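Local coordinates for CPXV018 protein (Cowpox virus, PDB 4FFE) that binds the activating receptor NKG2D as a secreted, MHC class I-like viral decoy ligand and so probably blunts immune recognition of infected cells, at residues Leu5-Asn10 with Val22-Asp27; Phe9-Asn14 with Glu77-Phe82. All coordinates share one frame; numbering follows the deposited sequence.

Contact 1: residues Leu5-Asn10 with Val22-Asp27; sequences LAFNFN and VDVYLD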
loop_
_atom_site.group_PDB
_atom_site.type_symbol
_atom_site.label_atom_id
_atom_site.label_comp_id
_atom_site.label_asym_id
_atom_site.label_seq_id
_atom_site.Cartn_x
_atom_site.Cartn_y
_atom_site.Cartn_z
ATOM N N LEU A 5 6.618 4.624 7.899
ATOM C CA LEU A 5 5.251 4.533 7.408
ATOM C C LEU A 5 5.225 3.478 6.313
ATOM O O LEU A 5 5.839 3.652 5.259
ATOM C CB LEU A 5 4.778 5.881 6.863
ATOM C CG LEU A 5 3.319 5.969 6.407
ATOM C CD1 LEU A 5 2.375 5.619 7.547
ATOM C CD2 LEU A 5 3.012 7.358 5.865
ATOM N N ALA A 6 4.526 2.378 6.569
ATOM C CA ALA A 6 4.529 1.245 5.651
ATOM C C ALA A 6 3.140 0.951 5.100
ATOM O O ALA A 6 2.146 1.008 5.826
ATOM C CB ALA A 6 5.100 0.012 6.337
ATOM N N PHE A 7 3.086 0.636 3.810
ATOM C CA PHE A 7 1.838 0.290 3.142
ATOM C C PHE A 7 1.914 -1.132 2.599
ATOM O O PHE A 7 2.805 -1.459 1.812
ATOM C CB PHE A 7 1.557 1.260 1.994
ATOM C CG PHE A 7 1.330 2.679 2.435
ATOM C CD1 PHE A 7 2.399 3.507 2.737
ATOM C CD2 PHE A 7 0.045 3.188 2.539
ATOM C CE1 PHE A 7 2.192 4.815 3.144
ATOM C CE2 PHE A 7 -0.171 4.495 2.943
ATOM C CZ PHE A 7 0.904 5.310 3.246
ATOM N N ASN A 8 0.984 -1.977 3.025
ATOM C CA ASN A 8 0.924 -3.344 2.522
ATOM C C ASN A 8 -0.254 -3.537 1.573
ATOM O O ASN A 8 -1.394 -3.673 2.012
ATOM C CB ASN A 8 0.839 -4.342 3.679
ATOM C CG ASN A 8 1.116 -5.767 3.237
ATOM O OD1 ASN A 8 1.847 -5.995 2.278
ATOM N ND2 ASN A 8 0.529 -6.732 3.934
ATOM N N PHE A 9 0.028 -3.537 0.273
ATOM C CA PHE A 9 -1.003 -3.724 -0.742
ATOM C C PHE A 9 -1.172 -5.202 -1.066
ATOM O O PHE A 9 -0.204 -5.886 -1.390
ATOM C CB PHE A 9 -0.640 -2.984 -2.033
ATOM C CG PHE A 9 -0.569 -1.489 -1.889
ATOM C CD1 PHE A 9 0.575 -0.878 -1.398
ATOM C CD2 PHE A 9 -1.636 -0.693 -2.269
ATOM C CE1 PHE A 9 0.644 0.501 -1.275
ATOM C CE2 PHE A 9 -1.572 0.683 -2.150
ATOM C CZ PHE A 9 -0.431 1.280 -1.651
ATOM N N ASN A 10 -2.405 -5.690 -0.990
ATOM C CA ASN A 10 -2.701 -7.064 -1.381
ATOM C C ASN A 10 -3.852 -7.160 -2.372
ATOM O O ASN A 10 -4.950 -6.663 -2.115
ATOM C CB ASN A 10 -3.002 -7.931 -0.156
ATOM C CG ASN A 10 -1.752 -8.506 0.470
ATOM O OD1 ASN A 10 -1.284 -8.028 1.503
ATOM N ND2 ASN A 10 -1.201 -9.540 -0.157
ATOM N N VAL A 22 -5.462 -2.974 1.831
ATOM C CA VAL A 22 -4.280 -2.200 2.181
ATOM C C VAL A 22 -4.231 -2.012 3.690
ATOM O O VAL A 22 -5.221 -1.628 4.311
ATOM C CB VAL A 22 -4.259 -0.808 1.513
ATOM C CG1 VAL A 22 -2.929 -0.124 1.785
ATOM C CG2 VAL A 22 -4.493 -0.917 0.016
ATOM N N ASP A 23 -3.076 -2.298 4.275
ATOM C CA ASP A 23 -2.860 -2.031 5.687
ATOM C C ASP A 23 -1.755 -0.998 5.824
ATOM O O ASP A 23 -0.699 -1.126 5.206
ATOM C CB ASP A 23 -2.486 -3.313 6.431
ATOM C CG ASP A 23 -3.555 -4.384 6.316
ATOM O OD1 ASP A 23 -4.624 -4.226 6.941
ATOM O OD2 ASP A 23 -3.324 -5.386 5.606
ATOM N N VAL A 24 -2.013 0.036 6.617
ATOM C CA VAL A 24 -1.028 1.082 6.845
ATOM C C VAL A 24 -0.486 0.989 8.264
ATOM O O VAL A 24 -1.249 0.937 9.230
ATOM C CB VAL A 24 -1.617 2.480 6.613
ATOM C CG1 VAL A 24 -0.526 3.530 6.730
ATOM C CG2 VAL A 24 -2.287 2.555 5.246
ATOM N N TYR A 25 0.837 0.957 8.377
ATOM C CA TYR A 25 1.492 0.820 9.670
ATOM C C TYR A 25 2.350 2.038 9.973
ATOM O O TYR A 25 3.174 2.444 9.156
ATOM C CB TYR A 25 2.363 -0.442 9.699
ATOM C CG TYR A 25 1.602 -1.731 9.479
ATOM C CD1 TYR A 25 1.061 -2.431 10.547
ATOM C CD2 TYR A 25 1.430 -2.249 8.200
ATOM C CE1 TYR A 25 0.364 -3.611 10.351
ATOM C CE2 TYR A 25 0.737 -3.427 7.994
ATOM C CZ TYR A 25 0.206 -4.105 9.073
ATOM O OH TYR A 25 -0.487 -5.278 8.872
ATOM N N LEU A 26 2.141 2.624 11.146
ATOM C CA LEU A 26 3.002 3.697 11.627
ATOM C C LEU A 26 3.838 3.134 12.763
ATOM O O LEU A 26 3.298 2.746 13.797
ATOM C CB LEU A 26 2.174 4.889 12.119
ATOM C CG LEU A 26 2.951 6.089 12.678
ATOM C CD1 LEU A 26 3.868 6.683 11.621
ATOM C CD2 LEU A 26 2.004 7.152 13.220
ATOM N N ASP A 27 5.150 3.077 12.554
ATOM C CA ASP A 27 6.071 2.500 13.532
ATOM C C ASP A 27 5.613 1.123 14.002
ATOM O O ASP A 27 5.570 0.853 15.204
ATOM C CB ASP A 27 6.250 3.439 14.730
ATOM C CG ASP A 27 6.853 4.770 14.337
ATOM O OD1 ASP A 27 7.512 4.833 13.278
ATOM O OD2 ASP A 27 6.671 5.752 15.087
HETATM O O HOH W 1 -3.143 -5.717 2.774
HETATM O O HOH W 2 -0.861 -6.237 6.554
#

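Contact 2: residues Phe9-Asn14 with Glu77-Phe82; sequences FNLEIN and EDLTYF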
loop_
_atom_site.group_PDB
_atom_site.type_symbol
_atom_site.label_atom_id
_atom_site.label_comp_id
_atom_site.label_asym_id
_atom_site.label_seq_id
_atom_site.Cartn_x
_atom_site.Cartn_y
_atom_site.Cartn_z
ATOM N N PHE A 9 0.028 -3.537 0.273
ATOM C CA PHE A 9 -1.003 -3.724 -0.742
ATOM C C PHE A 9 -1.172 -5.202 -1.066
ATOM O O PHE A 9 -0.204 -5.886 -1.390
ATOM C CB PHE A 9 -0.640 -2.984 -2.033
ATOM C CG PHE A 9 -0.569 -1.489 -1.889
ATOM C CD1 PHE A 9 0.575 -0.878 -1.398
ATOM C CD2 PHE A 9 -1.636 -0.693 -2.269
ATOM C CE1 PHE A 9 0.644 0.501 -1.275
ATOM C CE2 PHE A 9 -1.572 0.683 -2.150
ATOM C CZ PHE A 9 -0.431 1.280 -1.651
ATOM N N ASN A 10 -2.405 -5.690 -0.990
ATOM C CA ASN A 10 -2.701 -7.064 -1.381
ATOM C C ASN A 10 -3.852 -7.160 -2.372
ATOM O O ASN A 10 -4.950 -6.663 -2.115
ATOM C CB ASN A 10 -3.002 -7.931 -0.156
ATOM C CG ASN A 10 -1.752 -8.506 0.470
ATOM O OD1 ASN A 10 -1.284 -8.028 1.503
ATOM N ND2 ASN A 10 -1.201 -9.540 -0.157
ATOM N N LEU A 11 -3.590 -7.800 -3.507
ATOM C CA LEU A 11 -4.631 -8.089 -4.483
ATOM C C LEU A 11 -4.872 -9.590 -4.558
ATOM O O LEU A 11 -3.964 -10.361 -4.877
ATOM C CB LEU A 11 -4.250 -7.555 -5.864
ATOM C CG LEU A 11 -5.214 -7.907 -7.002
ATOM C CD1 LEU A 11 -6.605 -7.341 -6.736
ATOM C CD2 LEU A 11 -4.679 -7.413 -8.337
ATOM N N GLU A 12 -6.096 -10.000 -4.250
ATOM C CA GLU A 12 -6.477 -11.403 -4.346
ATOM C C GLU A 12 -7.351 -11.607 -5.574
ATOM O O GLU A 12 -8.388 -10.961 -5.724
ATOM C CB GLU A 12 -7.225 -11.846 -3.088
ATOM C CG GLU A 12 -6.438 -11.672 -1.799
ATOM C CD GLU A 12 -7.217 -12.114 -0.573
ATOM O OE1 GLU A 12 -8.355 -12.605 -0.734
ATOM O OE2 GLU A 12 -6.691 -11.970 0.550
ATOM N N ILE A 13 -6.927 -12.501 -6.459
ATOM C CA ILE A 13 -7.683 -12.770 -7.673
ATOM C C ILE A 13 -8.342 -14.145 -7.616
ATOM O O ILE A 13 -7.674 -15.172 -7.736
ATOM C CB ILE A 13 -6.798 -12.664 -8.929
ATOM C CG1 ILE A 13 -6.065 -11.320 -8.947
ATOM C CG2 ILE A 13 -7.635 -12.832 -10.188
ATOM C CD1 ILE A 13 -5.154 -11.132 -10.138
ATOM N N ASN A 14 -9.657 -14.152 -7.418
ATOM C CA ASN A 14 -10.433 -15.385 -7.415
ATOM C C ASN A 14 -11.253 -15.504 -8.695
ATOM O O ASN A 14 -12.373 -14.999 -8.774
ATOM C CB ASN A 14 -11.357 -15.436 -6.195
ATOM C CG ASN A 14 -10.598 -15.370 -4.884
ATOM O OD1 ASN A 14 -10.219 -16.396 -4.319
ATOM N ND2 ASN A 14 -10.376 -14.155 -4.390
ATOM N N GLU A 77 -4.856 -16.317 -6.946
ATOM C CA GLU A 77 -3.579 -15.618 -7.035
ATOM C C GLU A 77 -3.543 -14.467 -6.038
ATOM O O GLU A 77 -4.423 -13.607 -6.042
ATOM C CB GLU A 77 -3.346 -15.086 -8.453
ATOM C CG GLU A 77 -3.109 -16.167 -9.495
ATOM C CD GLU A 77 -2.771 -15.603 -10.863
ATOM O OE1 GLU A 77 -2.860 -14.371 -11.044
ATOM O OE2 GLU A 77 -2.413 -16.397 -11.760
ATOM N N ASP A 78 -2.528 -14.457 -5.182
ATOM C CA ASP A 78 -2.370 -13.389 -4.204
ATOM C C ASP A 78 -1.134 -12.553 -4.524
ATOM O O ASP A 78 -0.008 -13.041 -4.456
ATOM C CB ASP A 78 -2.278 -13.960 -2.787
ATOM C CG ASP A 78 -2.278 -12.879 -1.720
ATOM O OD1 ASP A 78 -2.804 -11.779 -1.986
ATOM O OD2 ASP A 78 -1.754 -13.132 -0.614
ATOM N N LEU A 79 -1.357 -11.292 -4.875
ATOM C CA LEU A 79 -0.272 -10.395 -5.246
ATOM C C LEU A 79 -0.048 -9.361 -4.150
ATOM O O LEU A 79 -0.982 -8.678 -3.725
ATOM C CB LEU A 79 -0.588 -9.701 -6.573
ATOM C CG LEU A 79 -0.792 -10.628 -7.777
ATOM C CD1 LEU A 79 -1.539 -9.921 -8.891
ATOM C CD2 LEU A 79 0.545 -11.120 -8.287
ATOM N N THR A 80 1.195 -9.251 -3.693
ATOM C CA THR A 80 1.527 -8.319 -2.626
ATOM C C THR A 80 2.543 -7.280 -3.090
ATOM O O THR A 80 3.512 -7.602 -3.778
ATOM C CB THR A 80 2.076 -9.052 -1.385
ATOM O OG1 THR A 80 1.186 -10.112 -1.019
ATOM C CG2 THR A 80 2.225 -8.091 -0.210
ATOM N N TYR A 81 2.300 -6.028 -2.723
ATOM C CA TYR A 81 3.263 -4.961 -2.944
ATOM C C TYR A 81 3.446 -4.192 -1.645
ATOM O O TYR A 81 2.494 -3.631 -1.103
ATOM C CB TYR A 81 2.802 -4.025 -4.064
ATOM C CG TYR A 81 3.706 -2.828 -4.282
ATOM C CD1 TYR A 81 5.055 -2.992 -4.568
ATOM C CD2 TYR A 81 3.205 -1.536 -4.213
ATOM C CE1 TYR A 81 5.884 -1.897 -4.772
ATOM C CE2 TYR A 81 4.022 -0.437 -4.416
ATOM C CZ TYR A 81 5.359 -0.622 -4.694
ATOM O OH TYR A 81 6.171 0.473 -4.895
ATOM N N PHE A 82 4.673 -4.189 -1.141
ATOM C CA PHE A 82 4.980 -3.511 0.108
ATOM C C PHE A 82 5.782 -2.250 -0.178
ATOM O O PHE A 82 6.730 -2.274 -0.958
ATOM C CB PHE A 82 5.756 -4.443 1.043
ATOM C CG PHE A 82 6.167 -3.802 2.340
ATOM C CD1 PHE A 82 5.309 -3.795 3.426
ATOM C CD2 PHE A 82 7.414 -3.213 2.474
ATOM C CE1 PHE A 82 5.684 -3.208 4.621
ATOM C CE2 PHE A 82 7.796 -2.627 3.664
ATOM C CZ PHE A 82 6.930 -2.623 4.740
#

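Contact 1: residues Leu5-Asn10 with Val22-Asp27
Phe-7 and Val-24 stand side by side, as a non-hydrogen-bonded pair, in the first beta hairpin of an MHC class I-like platform, where strand 17-26 folds back antiparallel on strand 3-14. The packed side of the sheet carries Leu-5, Phe-7, Phe-9, Val-22, Val-24 and Leu-26 and is roofed by helices 52-65 and 132-148. Here Val-24 does double duty. With CG1 anti to the backbone N (chi1 -175°), that methyl lies over one face of the Phe-7 ring, 4.2 Å from its centroid, and also meets Leu-5 CD1 at 3.7 Å. The other methyl, CG2, is also above the ring plane but out past its rim, 3.6 Å from Phe-7 CD2. Val-22 repeats the theme at the next non-hydrogen-bonded pair, its CG2 3.7 Å from Phe-9 CD2.

Backbone bonds between Ala-6 and Tyr-25, and between Asn-8 and Asp-23, hold the register. Their side chains occupy the other, wetter side, where Ala-6 is buried but Asn-8, Asp-23 and Tyr-25 are partly exposed and bridged by solvent. One water accepts from Asn-8 ND2 and donates to Asp-23 OD2; the same water lies in the plane of the Tyr-25 ring, 2.5 Å from Tyr-25 OH.

Contact 2: residues Phe9-Asn14 with Glu77-Phe82
Two central strands of the antiparallel platform sheet meet here, the far half of strand 3-14 running against the start of strand 76-88. Three hydrogen-bonded pairs, Phe-9 with Tyr-81, Leu-11 with Leu-79 and Ile-13 with Glu-77, each make two backbone bonds; Leu-79 N to Leu-11 O, at 2.8 Å, is almost perfectly straight (179°).

The side chains of these pairs share one face of the sheet. Leu-79 CD1 is the hub, touching Leu-11 CD2 at 4.1 Å from alongside and Ile-13 CD1 at 4.0 Å from a crossing side chain. At one end the Phe-9 and Tyr-81 side chains run side by side with their ring planes 34° apart, Phe-9 CD1 lying 3.9 Å from Tyr-81 CD2. At the other end Glu-77 sends its extended chain past Ile-13, and its OE1 is bound by Asn-114 ND2 of helix 114-127. Trp-118 of that helix packs on Leu-79 and Tyr-81.

The opposite face is polar. Asn-10 ND2 leans across the strands and comes within 2.6 Å of Thr-80 OG1, but that bond is strongly bent and so weak; a second weak one runs to Asp-78 OD1 at 3.3 Å. Asp-78 CG, anti to the backbone N (chi1 -173°), swings OD1 toward that amide. An antiparallel sheet with helices packed across one face is the architecture of an MHC class I-like platform.

Strand 3-14 is common to both contacts: contact 1 pairs its first half with strand 17-26, and contact 2 pairs its second half with strand 76-88 along the other edge. Phe-9 and Asn-10 belong to both. The contact centres are about 14 Å apart, and contact 1 is nearer the centre of the folded chain, about 6 Å against 11 Å between centres. They also pack directly on the face that carries Ala-6, Asn-8, Thr-80 and Phe-82, where Asn-8 OD1 lies 3.3 Å from Thr-80 CG2 and Ala-6 CB lies 3.6 Å from Phe-82 CZ. Phe-9 continues the apolar face from one contact to the other, with Phe-63 of helix 52-65 against its ring. Together they join strands 17-26, 3-14 and 76-88, in that order, mid-sheet.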